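Local coordinates for protein Hen1 (PDB 3JWH) that probably transfers a methyl group from S-adenosyl-L-methionine to the 2'-OH of the 3'-terminal nucleotide of RNA, at residues E124-V138 / F171-Y184. Numbering follows the deposited sequence.
Sequences ERVLFEFAQPKIVIV and FQNWANKITERFAY
The carboxylate of Glu-124 is gripped at both oxygens by residues of helix 171-181. Trp-174 NE1 lies 2.7 Å from Glu-124 OE2 and donates within its own ring plane but from above the carboxylate plane. Arg-181 closes a salt bridge on the other oxygen, although the modelled 2.5 Å between Arg-181 NH2 and Glu-124 OE1 is probably too short to be taken literally. With both oxygens engaged, this buried acid is probably held against rotation, and the guanidinium would help to offset its negative charge. Next along the helix, Phe-128 is wedged among apolar groups: Ile-178 CG2 sits over the centre of one ring face, 3.7 Å from the centroid, and Leu-127 CD2 covers the opposite one. With CG anti to its carbonyl carbon (chi1 -63°), Phe-128 turns its ring edge to the face of Tyr-184, and its CB lies 3.4 Å from Phe-182 CG, over that ring. This aromatic cluster fills the space between two helices on one side of the Rossmann-like methyltransferase sheet. Val-136 CG2 reaches the Tyr-184 ring from strand 135-141, while Val-138 CG1 touches Phe-171 and Trp-174. Tyr-184 OH donates to Pro-133 O (2.5 Å), on a lone pair in the carbonyl plane. A phenylalanine in its place would probably leave the Pro-133 carbonyl without its donor. Near the helix ends, a water donates to Phe-128 O and accepts from Ala-183 N, linking the two backbones.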
loop_
_atom_site.group_PDB
_atom_site.type_symbol
_atom_site.label_atom_id
_atom_site.label_comp_id
_atom_site.label_asym_id
_atom_site.label_seq_id
_atom_site.Cartn_x
_atom_site.Cartn_y
_atom_site.Cartn_z
ATOM N N GLU A 124 -5.984 3.162 11.071
ATOM C CA GLU A 124 -6.070 1.727 11.333
ATOM C C GLU A 124 -7.508 1.236 11.353
ATOM O O GLU A 124 -7.804 0.185 10.803
ATOM C CB GLU A 124 -5.387 1.365 12.661
ATOM C CG GLU A 124 -3.859 1.339 12.601
ATOM C CD GLU A 124 -3.208 1.338 13.983
ATOM O OE1 GLU A 124 -3.934 1.144 14.985
ATOM O OE2 GLU A 124 -1.973 1.524 14.067
ATOM N N ARG A 125 -8.399 1.989 11.997
ATOM C CA ARG A 125 -9.805 1.609 12.050
ATOM C C ARG A 125 -10.424 1.755 10.678
ATOM O O ARG A 125 -11.095 0.849 10.194
ATOM C CB ARG A 125 -10.566 2.462 13.062
ATOM C CG ARG A 125 -10.343 2.024 14.502
ATOM C CD ARG A 125 -11.285 2.757 15.429
ATOM N NE ARG A 125 -11.050 4.196 15.376
ATOM C CZ ARG A 125 -9.982 4.794 15.891
ATOM N NH1 ARG A 125 -9.049 4.075 16.508
ATOM N NH2 ARG A 125 -9.845 6.111 15.786
ATOM N N VAL A 126 -10.194 2.898 10.047
ATOM C CA VAL A 126 -10.720 3.128 8.718
ATOM C C VAL A 126 -10.374 1.949 7.806
ATOM O O VAL A 126 -11.217 1.445 7.063
ATOM C CB VAL A 126 -10.122 4.404 8.108
ATOM C CG1 VAL A 126 -10.594 4.569 6.666
ATOM C CG2 VAL A 126 -10.514 5.605 8.947
ATOM N N LEU A 127 -9.127 1.498 7.887
ATOM C CA LEU A 127 -8.653 0.413 7.047
ATOM C C LEU A 127 -9.004 -1.020 7.477
ATOM O O LEU A 127 -9.541 -1.803 6.685
ATOM C CB LEU A 127 -7.128 0.544 6.887
ATOM C CG LEU A 127 -6.343 -0.603 6.250
ATOM C CD1 LEU A 127 -6.696 -0.757 4.778
ATOM C CD2 LEU A 127 -4.859 -0.302 6.406
ATOM N N PHE A 128 -8.710 -1.371 8.721
ATOM C CA PHE A 128 -8.966 -2.731 9.178
ATOM C C PHE A 128 -10.333 -3.014 9.787
ATOM O O PHE A 128 -10.649 -4.162 10.074
ATOM C CB PHE A 128 -7.863 -3.146 10.155
ATOM C CG PHE A 128 -6.490 -3.198 9.533
ATOM C CD1 PHE A 128 -6.165 -4.199 8.615
ATOM C CD2 PHE A 128 -5.524 -2.253 9.866
ATOM C CE1 PHE A 128 -4.895 -4.255 8.041
ATOM C CE2 PHE A 128 -4.255 -2.301 9.297
ATOM C CZ PHE A 128 -3.939 -3.304 8.384
ATOM N N GLU A 129 -11.150 -1.978 9.958
ATOM C CA GLU A 129 -12.478 -2.129 10.556
ATOM C C GLU A 129 -13.557 -1.668 9.582
ATOM O O GLU A 129 -14.434 -2.448 9.196
ATOM C CB GLU A 129 -12.539 -1.313 11.854
ATOM C CG GLU A 129 -13.699 -1.614 12.791
ATOM C CD GLU A 129 -13.600 -0.806 14.080
ATOM O OE1 GLU A 129 -12.730 -1.126 14.918
ATOM O OE2 GLU A 129 -14.373 0.166 14.247
ATOM N N PHE A 130 -13.471 -0.406 9.167
ATOM C CA PHE A 130 -14.426 0.168 8.231
ATOM C C PHE A 130 -14.396 -0.507 6.846
ATOM O O PHE A 130 -15.332 -1.222 6.476
ATOM C CB PHE A 130 -14.163 1.673 8.092
ATOM C CG PHE A 130 -15.188 2.395 7.273
ATOM C CD1 PHE A 130 -16.505 2.504 7.725
ATOM C CD2 PHE A 130 -14.855 2.948 6.044
ATOM C CE1 PHE A 130 -17.478 3.155 6.961
ATOM C CE2 PHE A 130 -15.818 3.602 5.269
ATOM C CZ PHE A 130 -17.137 3.705 5.733
ATOM N N ALA A 131 -13.335 -0.272 6.068
ATOM C CA ALA A 131 -13.239 -0.869 4.733
ATOM C C ALA A 131 -13.180 -2.389 4.849
ATOM O O ALA A 131 -13.961 -3.111 4.234
ATOM C CB ALA A 131 -12.001 -0.343 4.012
ATOM N N GLN A 132 -12.248 -2.856 5.670
ATOM C CA GLN A 132 -12.046 -4.266 5.921
ATOM C C GLN A 132 -11.915 -5.111 4.661
ATOM O O GLN A 132 -12.645 -6.074 4.482
ATOM C CB GLN A 132 -13.182 -4.805 6.796
ATOM C CG GLN A 132 -12.825 -6.034 7.611
ATOM C CD GLN A 132 -13.824 -6.305 8.736
ATOM O OE1 GLN A 132 -14.366 -5.379 9.336
ATOM N NE2 GLN A 132 -14.042 -7.566 9.040
ATOM N N PRO A 133 -10.975 -4.763 3.759
ATOM C CA PRO A 133 -10.853 -5.592 2.565
ATOM C C PRO A 133 -10.254 -6.974 2.909
ATOM O O PRO A 133 -9.724 -7.176 3.997
ATOM C CB PRO A 133 -9.946 -4.755 1.640
ATOM C CG PRO A 133 -9.119 -3.954 2.596
ATOM C CD PRO A 133 -10.071 -3.595 3.716
ATOM N N LYS A 134 -10.372 -7.920 1.992
ATOM C CA LYS A 134 -9.822 -9.250 2.217
ATOM C C LYS A 134 -8.296 -9.187 2.368
ATOM O O LYS A 134 -7.721 -9.848 3.233
ATOM C CB LYS A 134 -10.172 -10.165 1.046
ATOM C CG LYS A 134 -9.786 -11.624 1.277
ATOM C CD LYS A 134 -10.187 -12.519 0.109
ATOM C CE LYS A 134 -9.998 -13.992 0.464
ATOM N NZ LYS A 134 -10.535 -14.903 -0.597
ATOM N N ILE A 135 -7.661 -8.369 1.540
ATOM C CA ILE A 135 -6.205 -8.232 1.550
ATOM C C ILE A 135 -5.751 -6.811 1.818
ATOM O O ILE A 135 -6.351 -5.872 1.311
ATOM C CB ILE A 135 -5.593 -8.639 0.175
ATOM C CG1 ILE A 135 -5.958 -10.077 -0.164
ATOM C CG2 ILE A 135 -4.082 -8.430 0.176
ATOM C CD1 ILE A 135 -5.601 -11.045 0.919
ATOM N N VAL A 136 -4.693 -6.661 2.606
ATOM C CA VAL A 136 -4.091 -5.350 2.875
ATOM C C VAL A 136 -2.561 -5.464 2.774
ATOM O O VAL A 136 -1.945 -6.218 3.521
ATOM C CB VAL A 136 -4.388 -4.810 4.287
ATOM C CG1 VAL A 136 -3.848 -3.408 4.394
ATOM C CG2 VAL A 136 -5.884 -4.841 4.582
ATOM N N ILE A 137 -1.950 -4.712 1.870
ATOM C CA ILE A 137 -0.503 -4.748 1.741
ATOM C C ILE A 137 0.081 -3.422 2.207
ATOM O O ILE A 137 -0.294 -2.365 1.717
ATOM C CB ILE A 137 -0.079 -5.066 0.280
ATOM C CG1 ILE A 137 -0.533 -6.478 -0.067
ATOM C CG2 ILE A 137 1.461 -4.951 0.128
ATOM C CD1 ILE A 137 -1.172 -6.617 -1.448
ATOM N N VAL A 138 0.976 -3.503 3.191
ATOM C CA VAL A 138 1.649 -2.345 3.781
ATOM C C VAL A 138 3.185 -2.469 3.695
ATOM O O VAL A 138 3.750 -3.483 4.100
ATOM C CB VAL A 138 1.293 -2.221 5.278
ATOM C CG1 VAL A 138 1.995 -0.989 5.887
ATOM C CG2 VAL A 138 -0.217 -2.157 5.452
ATOM N N PHE A 171 7.890 -2.216 13.330
ATOM C CA PHE A 171 6.962 -2.564 12.266
ATOM C C PHE A 171 6.230 -3.870 12.549
ATOM O O PHE A 171 5.008 -3.956 12.389
ATOM C CB PHE A 171 7.699 -2.709 10.936
ATOM C CG PHE A 171 6.790 -2.993 9.771
ATOM C CD1 PHE A 171 5.788 -2.086 9.413
ATOM C CD2 PHE A 171 6.930 -4.160 9.035
ATOM C CE1 PHE A 171 4.946 -2.347 8.335
ATOM C CE2 PHE A 171 6.092 -4.432 7.951
ATOM C CZ PHE A 171 5.098 -3.521 7.601
ATOM N N GLN A 172 6.980 -4.892 12.949
ATOM C CA GLN A 172 6.381 -6.184 13.236
ATOM C C GLN A 172 5.481 -6.203 14.468
ATOM O O GLN A 172 4.514 -6.957 14.511
ATOM C CB GLN A 172 7.466 -7.266 13.320
ATOM C CG GLN A 172 7.848 -7.764 11.929
ATOM C CD GLN A 172 8.898 -8.852 11.916
ATOM O OE1 GLN A 172 8.778 -9.865 12.606
ATOM N NE2 GLN A 172 9.934 -8.656 11.102
ATOM N N ASN A 173 5.776 -5.372 15.459
ATOM C CA ASN A 173 4.934 -5.310 16.649
ATOM C C ASN A 173 3.649 -4.585 16.259
ATOM O O ASN A 173 2.560 -4.931 16.716
ATOM C CB ASN A 173 5.613 -4.528 17.781
ATOM C CG ASN A 173 6.837 -5.232 18.338
ATOM O OD1 ASN A 173 6.957 -6.466 18.285
ATOM N ND2 ASN A 173 7.751 -4.443 18.904
ATOM N N TRP A 174 3.798 -3.564 15.421
ATOM C CA TRP A 174 2.666 -2.785 14.948
ATOM C C TRP A 174 1.701 -3.712 14.226
ATOM O O TRP A 174 0.499 -3.691 14.496
ATOM C CB TRP A 174 3.117 -1.693 13.977
ATOM C CG TRP A 174 1.958 -1.013 13.292
ATOM C CD1 TRP A 174 1.099 -0.096 13.847
ATOM C CD2 TRP A 174 1.462 -1.279 11.974
ATOM N NE1 TRP A 174 0.096 0.211 12.959
ATOM C CE2 TRP A 174 0.290 -0.501 11.802
ATOM C CE3 TRP A 174 1.889 -2.100 10.923
ATOM C CZ2 TRP A 174 -0.462 -0.528 10.617
ATOM C CZ3 TRP A 174 1.139 -2.122 9.740
ATOM C CH2 TRP A 174 -0.022 -1.344 9.600
ATOM N N ALA A 175 2.240 -4.531 13.321
ATOM C CA ALA A 175 1.438 -5.451 12.528
ATOM C C ALA A 175 0.825 -6.576 13.339
ATOM O O ALA A 175 -0.300 -6.995 13.077
ATOM C CB ALA A 175 2.269 -6.023 11.388
ATOM N N ASN A 176 1.570 -7.080 14.313
ATOM C CA ASN A 176 1.053 -8.147 15.147
ATOM C C ASN A 176 -0.055 -7.549 16.013
ATOM O O ASN A 176 -1.071 -8.197 16.253
ATOM C CB ASN A 176 2.161 -8.752 16.020
ATOM C CG ASN A 176 3.102 -9.651 15.227
ATOM O OD1 ASN A 176 2.671 -10.419 14.368
ATOM N ND2 ASN A 176 4.398 -9.570 15.531
ATOM N N LYS A 177 0.134 -6.320 16.473
ATOM C CA LYS A 177 -0.893 -5.667 17.281
ATOM C C LYS A 177 -2.143 -5.527 16.417
ATOM O O LYS A 177 -3.248 -5.519 16.940
ATOM C CB LYS A 177 -0.451 -4.277 17.756
ATOM C CG LYS A 177 0.366 -4.248 19.042
ATOM C CD LYS A 177 -0.506 -4.404 20.272
ATOM C CE LYS A 177 0.333 -4.387 21.542
ATOM N NZ LYS A 177 -0.477 -4.479 22.802
ATOM N N ILE A 178 -1.974 -5.415 15.099
ATOM C CA ILE A 178 -3.134 -5.285 14.224
ATOM C C ILE A 178 -3.936 -6.584 14.208
ATOM O O ILE A 178 -5.164 -6.565 14.281
ATOM C CB ILE A 178 -2.735 -4.924 12.765
ATOM C CG1 ILE A 178 -2.229 -3.473 12.687
ATOM C CG2 ILE A 178 -3.922 -5.109 11.842
ATOM C CD1 ILE A 178 -3.278 -2.420 13.047
ATOM N N THR A 179 -3.246 -7.718 14.135
ATOM C CA THR A 179 -3.950 -8.996 14.091
ATOM C C THR A 179 -4.597 -9.360 15.424
ATOM O O THR A 179 -5.339 -10.336 15.508
ATOM C CB THR A 179 -3.007 -10.144 13.707
ATOM O OG1 THR A 179 -2.175 -10.441 14.828
ATOM C CG2 THR A 179 -2.139 -9.761 12.499
ATOM N N GLU A 180 -4.294 -8.587 16.459
ATOM C CA GLU A 180 -4.841 -8.817 17.793
ATOM C C GLU A 180 -6.130 -8.024 17.981
ATOM O O GLU A 180 -7.022 -8.443 18.715
ATOM C CB GLU A 180 -3.820 -8.408 18.858
ATOM C CG GLU A 180 -2.736 -9.441 19.131
ATOM C CD GLU A 180 -1.485 -8.843 19.779
ATOM O OE1 GLU A 180 -1.598 -7.834 20.515
ATOM O OE2 GLU A 180 -0.377 -9.397 19.558
ATOM N N ARG A 181 -6.220 -6.883 17.306
ATOM C CA ARG A 181 -7.386 -6.014 17.393
ATOM C C ARG A 181 -8.368 -6.222 16.263
ATOM O O ARG A 181 -9.578 -6.062 16.448
ATOM C CB ARG A 181 -6.957 -4.540 17.406
ATOM C CG ARG A 181 -6.424 -4.063 18.753
ATOM C CD ARG A 181 -6.197 -2.560 18.757
ATOM N NE ARG A 181 -5.062 -2.177 17.926
ATOM C CZ ARG A 181 -5.035 -1.108 17.134
ATOM N NH1 ARG A 181 -6.088 -0.302 17.049
ATOM N NH2 ARG A 181 -3.944 -0.836 16.434
ATOM N N PHE A 182 -7.845 -6.585 15.097
ATOM C CA PHE A 182 -8.664 -6.787 13.917
ATOM C C PHE A 182 -8.667 -8.226 13.396
ATOM O O PHE A 182 -7.763 -9.000 13.685
ATOM C CB PHE A 182 -8.190 -5.803 12.856
ATOM C CG PHE A 182 -8.188 -4.381 13.339
ATOM C CD1 PHE A 182 -9.380 -3.668 13.448
ATOM C CD2 PHE A 182 -6.997 -3.769 13.740
ATOM C CE1 PHE A 182 -9.387 -2.374 13.947
ATOM C CE2 PHE A 182 -6.998 -2.478 14.239
ATOM C CZ PHE A 182 -8.190 -1.773 14.345
ATOM N N ALA A 183 -9.694 -8.578 12.626
ATOM C CA ALA A 183 -9.829 -9.940 12.097
ATOM C C ALA A 183 -8.863 -10.265 10.952
ATOM O O ALA A 183 -9.281 -10.628 9.852
ATOM C CB ALA A 183 -11.292 -10.190 11.651
ATOM N N TYR A 184 -7.570 -10.138 11.216
ATOM C CA TYR A 184 -6.564 -10.420 10.197
ATOM C C TYR A 184 -5.402 -11.227 10.741
ATOM O O TYR A 184 -5.158 -11.260 11.941
ATOM C CB TYR A 184 -5.969 -9.122 9.621
ATOM C CG TYR A 184 -6.894 -8.331 8.751
ATOM C CD1 TYR A 184 -7.876 -7.509 9.309
ATOM C CD2 TYR A 184 -6.824 -8.434 7.362
ATOM C CE1 TYR A 184 -8.766 -6.815 8.501
ATOM C CE2 TYR A 184 -7.713 -7.743 6.555
ATOM C CZ TYR A 184 -8.682 -6.935 7.127
ATOM O OH TYR A 184 -9.569 -6.244 6.315
HETATM O O HOH W 1 -11.131 -6.286 11.464
#